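Long-range contact in phosphate-binding protein PstS (Borrelia burgdorferi, PDB 4N13), which binds inorganic phosphate with micromolar affinity as the solute-binding component of an ABC transporter that imports phosphate: residues Gly78-Leu89 / Tyr220-Asn231. Sequence-based numbering, arbitrary orientation.
Sequences GAKETVFAYDAL and YTIKRNLIIVTN
Strands 80-93 and 223-230 pair antiparallel, from Lys-80 opposite Thr-230 to Ala-88 opposite Lys-223, as a long pair within the mixed sheet, running from one lobe to the other; strand 63-66 flanks 223-230 at Ile-227 and Val-229. Midway the ladder slips by one residue: Phe-84 N and Ala-85 N both turn to Leu-226 O, the first at 2.9 Å and nearly straight (172°), the second weakly. This is a classic beta bulge. There the Phe-84 ring, its CG set between the backbone N and the carbonyl carbon, leans toward the partner strand; its CD2 meets Ile-228 CG1 at 3.6 Å and the two side chains cross at about a right angle, while Ala-85 CB lies over one ring face, toward the rim. Beyond the bulge, Tyr-86 and Asn-225 run side by side, amide and ring planes 83° apart, with Asn-225 OD1 in the ring plane 3.2 Å from Tyr-86 CD1. That oxygen also accepts a 2.9 Å bond from Lys-223 NZ, whose chain bends at chi2 (-81°) and chi4 to reach it. At the far end Tyr-220 OH donates to Leu-89 O in the carbonyl plane, on a lone pair, at 2.7 Å, while Leu-89 N bonds to Ile-222 O, so both backbone polar atoms of Leu-89 are gripped. On the face with Asp-87, Arg-224 stretches out to Asp-145 (salt bridge) and Ser-142 (hydrogen bond) on helix 138-151. Leu-226 and Leu-89 approach Thr-21 and Ser-139, probable phosphate ligands. Two strands passing between lobes are the hinge arrangement of class II binding proteins, here probably beside the phosphate cleft.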
loop_
_atom_site.group_PDB
_atom_site.type_symbol
_atom_site.label_atom_id
_atom_site.label_comp_id
_atom_site.label_asym_id
_atom_site.label_seq_id
_atom_site.Cartn_x
_atom_site.Cartn_y
_atom_site.Cartn_z
ATOM N N GLY A 78 -12.243 -21.240 2.646
ATOM C CA GLY A 78 -13.031 -20.926 1.462
ATOM C C GLY A 78 -12.848 -19.520 0.924
ATOM O O GLY A 78 -13.533 -19.131 -0.022
ATOM N N ALA A 79 -11.930 -18.743 1.492
ATOM C CA ALA A 79 -11.781 -17.354 1.058
ATOM C C ALA A 79 -11.253 -17.303 -0.358
ATOM O O ALA A 79 -10.378 -18.073 -0.730
ATOM C CB ALA A 79 -10.849 -16.583 1.988
ATOM N N LYS A 80 -11.774 -16.343 -1.111
ATOM C CA LYS A 80 -11.332 -16.065 -2.470
ATOM C C LYS A 80 -11.133 -14.567 -2.589
ATOM O O LYS A 80 -11.841 -13.808 -1.950
ATOM C CB LYS A 80 -12.396 -16.535 -3.468
ATOM C CG LYS A 80 -12.536 -18.047 -3.544
ATOM C CD LYS A 80 -11.217 -18.704 -3.964
ATOM C CE LYS A 80 -11.300 -19.387 -5.322
ATOM N NZ LYS A 80 -12.163 -20.596 -5.312
ATOM N N GLU A 81 -10.172 -14.146 -3.397
ATOM C CA GLU A 81 -9.894 -12.726 -3.518
ATOM C C GLU A 81 -9.719 -12.258 -4.953
ATOM O O GLU A 81 -9.319 -13.025 -5.848
ATOM C CB GLU A 81 -8.671 -12.358 -2.680
ATOM C CG GLU A 81 -7.405 -13.083 -3.062
ATOM C CD GLU A 81 -6.509 -12.235 -3.923
ATOM O OE1 GLU A 81 -5.281 -12.468 -3.940
ATOM O OE2 GLU A 81 -7.033 -11.308 -4.560
ATOM N N THR A 82 -10.017 -10.975 -5.143
ATOM C CA THR A 82 -9.800 -10.271 -6.394
ATOM C C THR A 82 -9.228 -8.912 -6.046
ATOM O O THR A 82 -9.786 -8.204 -5.233
ATOM C CB THR A 82 -11.130 -10.060 -7.134
ATOM O OG1 THR A 82 -11.681 -11.335 -7.467
ATOM C CG2 THR A 82 -10.935 -9.235 -8.404
ATOM N N VAL A 83 -8.130 -8.528 -6.671
ATOM C CA VAL A 83 -7.528 -7.217 -6.420
ATOM C C VAL A 83 -8.359 -6.130 -7.104
ATOM O O VAL A 83 -8.842 -6.318 -8.238
ATOM C CB VAL A 83 -6.067 -7.188 -6.918
ATOM C CG1 VAL A 83 -5.969 -7.330 -8.408
ATOM C CG2 VAL A 83 -5.362 -5.897 -6.498
ATOM N N PHE A 84 -8.531 -4.981 -6.434
ATOM C CA PHE A 84 -9.240 -3.856 -7.057
ATOM C C PHE A 84 -8.519 -2.523 -6.916
ATOM O O PHE A 84 -8.976 -1.558 -7.475
ATOM C CB PHE A 84 -10.683 -3.719 -6.543
ATOM C CG PHE A 84 -10.789 -3.085 -5.193
ATOM C CD1 PHE A 84 -11.179 -1.767 -5.054
ATOM C CD2 PHE A 84 -10.485 -3.806 -4.050
ATOM C CE1 PHE A 84 -11.270 -1.185 -3.806
ATOM C CE2 PHE A 84 -10.564 -3.218 -2.807
ATOM C CZ PHE A 84 -10.966 -1.921 -2.684
ATOM N N ALA A 85 -7.414 -2.474 -6.178
ATOM C CA ALA A 85 -6.663 -1.235 -6.013
ATOM C C ALA A 85 -5.307 -1.537 -5.439
ATOM O O ALA A 85 -5.104 -2.616 -4.881
ATOM C CB ALA A 85 -7.418 -0.238 -5.127
ATOM N N TYR A 86 -4.399 -0.561 -5.537
ATOM C CA TYR A 86 -3.057 -0.683 -4.973
ATOM C C TYR A 86 -2.705 0.553 -4.175
ATOM O O TYR A 86 -3.050 1.676 -4.571
ATOM C CB TYR A 86 -1.999 -0.855 -6.056
ATOM C CG TYR A 86 -2.234 -2.049 -6.922
ATOM C CD1 TYR A 86 -1.802 -3.304 -6.539
ATOM C CD2 TYR A 86 -2.889 -1.924 -8.135
ATOM C CE1 TYR A 86 -2.023 -4.413 -7.354
ATOM C CE2 TYR A 86 -3.112 -3.006 -8.939
ATOM C CZ TYR A 86 -2.673 -4.243 -8.560
ATOM O OH TYR A 86 -2.923 -5.312 -9.400
ATOM N N ASP A 87 -2.030 0.325 -3.056
ATOM C CA ASP A 87 -1.487 1.362 -2.196
ATOM C C ASP A 87 0.018 1.199 -2.228
ATOM O O ASP A 87 0.607 0.423 -1.458
ATOM C CB ASP A 87 -2.054 1.171 -0.787
ATOM C CG ASP A 87 -1.394 2.042 0.229
ATOM O OD1 ASP A 87 -0.852 3.083 -0.174
ATOM O OD2 ASP A 87 -1.437 1.688 1.431
ATOM N N ALA A 88 0.642 1.921 -3.145
ATOM C CA ALA A 88 2.072 1.796 -3.406
ATOM C C ALA A 88 2.893 2.868 -2.718
ATOM O O ALA A 88 2.441 4.003 -2.557
ATOM C CB ALA A 88 2.338 1.834 -4.913
ATOM N N LEU A 89 4.113 2.508 -2.350
ATOM C CA LEU A 89 5.069 3.462 -1.774
ATOM C C LEU A 89 6.330 3.463 -2.604
ATOM O O LEU A 89 6.697 2.442 -3.208
ATOM C CB LEU A 89 5.404 3.122 -0.325
ATOM C CG LEU A 89 4.182 3.192 0.584
ATOM C CD1 LEU A 89 3.523 1.810 0.721
ATOM C CD2 LEU A 89 4.564 3.808 1.900
ATOM N N TYR A 220 6.834 -4.286 -9.613
ATOM C CA TYR A 220 7.201 -3.339 -8.576
ATOM C C TYR A 220 6.617 -3.846 -7.285
ATOM O O TYR A 220 5.407 -4.050 -7.178
ATOM C CB TYR A 220 6.673 -1.954 -8.855
ATOM C CG TYR A 220 7.175 -0.981 -7.808
ATOM C CD1 TYR A 220 8.462 -0.480 -7.867
ATOM C CD2 TYR A 220 6.386 -0.603 -6.738
ATOM C CE1 TYR A 220 8.930 0.392 -6.919
ATOM C CE2 TYR A 220 6.840 0.283 -5.774
ATOM C CZ TYR A 220 8.129 0.769 -5.872
ATOM O OH TYR A 220 8.641 1.649 -4.955
ATOM N N THR A 221 7.478 -4.044 -6.297
ATOM C CA THR A 221 7.141 -4.856 -5.148
ATOM C C THR A 221 6.624 -4.094 -3.914
ATOM O O THR A 221 6.060 -4.693 -3.006
ATOM C CB THR A 221 8.357 -5.714 -4.733
ATOM O OG1 THR A 221 9.503 -4.866 -4.570
ATOM C CG2 THR A 221 8.644 -6.781 -5.788
ATOM N N ILE A 222 6.822 -2.783 -3.869
ATOM C CA ILE A 222 6.517 -2.017 -2.654
ATOM C C ILE A 222 5.090 -1.465 -2.690
ATOM O O ILE A 222 4.858 -0.294 -2.964
ATOM C CB ILE A 222 7.535 -0.869 -2.411
ATOM C CG1 ILE A 222 8.971 -1.299 -2.710
ATOM C CG2 ILE A 222 7.401 -0.360 -0.983
ATOM C CD1 ILE A 222 9.462 -2.418 -1.871
ATOM N N LYS A 223 4.123 -2.338 -2.467
ATOM C CA LYS A 223 2.728 -1.930 -2.445
ATOM C C LYS A 223 1.904 -2.931 -1.690
ATOM O O LYS A 223 2.244 -4.107 -1.640
ATOM C CB LYS A 223 2.150 -1.759 -3.858
ATOM C CG LYS A 223 1.826 -3.050 -4.620
ATOM C CD LYS A 223 3.015 -3.687 -5.271
ATOM C CE LYS A 223 2.616 -4.861 -6.174
ATOM N NZ LYS A 223 2.104 -6.012 -5.358
ATOM N N ARG A 224 0.814 -2.447 -1.106
ATOM C CA ARG A 224 -0.250 -3.305 -0.622
ATOM C C ARG A 224 -1.268 -3.481 -1.729
ATOM O O ARG A 224 -1.625 -2.535 -2.430
ATOM C CB ARG A 224 -0.922 -2.685 0.591
ATOM C CG ARG A 224 -0.013 -2.532 1.799
ATOM C CD ARG A 224 -0.861 -2.555 3.023
ATOM N NE ARG A 224 -0.195 -2.301 4.297
ATOM C CZ ARG A 224 0.263 -3.237 5.129
ATOM N NH1 ARG A 224 0.244 -4.522 4.797
ATOM N NH2 ARG A 224 0.757 -2.884 6.300
ATOM N N ASN A 225 -1.730 -4.707 -1.877
ATOM C CA ASN A 225 -2.785 -5.041 -2.825
ATOM C C ASN A 225 -4.121 -5.007 -2.089
ATOM O O ASN A 225 -4.324 -5.754 -1.127
ATOM C CB ASN A 225 -2.543 -6.448 -3.392
ATOM C CG ASN A 225 -1.343 -6.533 -4.336
ATOM O OD1 ASN A 225 -0.637 -5.577 -4.552
ATOM N ND2 ASN A 225 -1.136 -7.714 -4.918
ATOM N N LEU A 226 -5.015 -4.109 -2.480
ATOM C CA LEU A 226 -6.332 -4.018 -1.847
ATOM C C LEU A 226 -7.250 -5.012 -2.536
ATOM O O LEU A 226 -7.421 -4.961 -3.759
ATOM C CB LEU A 226 -6.885 -2.600 -1.940
ATOM C CG LEU A 226 -6.504 -1.672 -0.774
ATOM C CD1 LEU A 226 -7.294 -2.018 0.483
ATOM C CD2 LEU A 226 -5.031 -1.752 -0.452
ATOM N N ILE A 227 -7.817 -5.916 -1.749
ATOM C CA ILE A 227 -8.511 -7.086 -2.288
ATOM C C ILE A 227 -9.932 -7.173 -1.764
ATOM O O ILE A 227 -10.246 -6.817 -0.619
ATOM C CB ILE A 227 -7.758 -8.419 -1.997
ATOM C CG1 ILE A 227 -7.509 -8.621 -0.507
ATOM C CG2 ILE A 227 -6.468 -8.479 -2.786
ATOM C CD1 ILE A 227 -6.948 -9.991 -0.187
ATOM N N ILE A 228 -10.799 -7.661 -2.646
ATOM C CA ILE A 228 -12.176 -8.009 -2.360
ATOM C C ILE A 228 -12.182 -9.490 -2.021
ATOM O O ILE A 228 -11.740 -10.316 -2.823
ATOM C CB ILE A 228 -13.042 -7.801 -3.618
ATOM C CG1 ILE A 228 -13.045 -6.329 -4.025
ATOM C CG2 ILE A 228 -14.463 -8.318 -3.404
ATOM C CD1 ILE A 228 -13.480 -6.102 -5.455
ATOM N N VAL A 229 -12.685 -9.812 -0.845
ATOM C CA VAL A 229 -12.677 -11.171 -0.314
ATOM C C VAL A 229 -14.109 -11.659 -0.129
ATOM O O VAL A 229 -14.933 -10.984 0.487
ATOM C CB VAL A 229 -11.911 -11.250 1.029
ATOM C CG1 VAL A 229 -11.795 -12.696 1.511
ATOM C CG2 VAL A 229 -10.530 -10.611 0.907
ATOM N N THR A 230 -14.375 -12.847 -0.656
ATOM C CA THR A 230 -15.664 -13.521 -0.481
ATOM C C THR A 230 -15.428 -14.939 -0.046
ATOM O O THR A 230 -14.288 -15.394 -0.057
ATOM C CB THR A 230 -16.473 -13.526 -1.786
ATOM O OG1 THR A 230 -15.684 -14.110 -2.822
ATOM C CG2 THR A 230 -16.871 -12.125 -2.189
ATOM N N ASN A 231 -16.490 -15.627 0.368
ATOM C CA ASN A 231 -16.358 -16.973 0.892
ATOM C C ASN A 231 -17.167 -17.984 0.082
ATOM O O ASN A 231 -18.072 -17.612 -0.649
ATOM C CB ASN A 231 -16.786 -16.965 2.370
ATOM C CG ASN A 231 -16.407 -18.217 3.091
ATOM O OD1 ASN A 231 -15.678 -19.069 2.571
ATOM N ND2 ASN A 231 -16.901 -18.349 4.301
#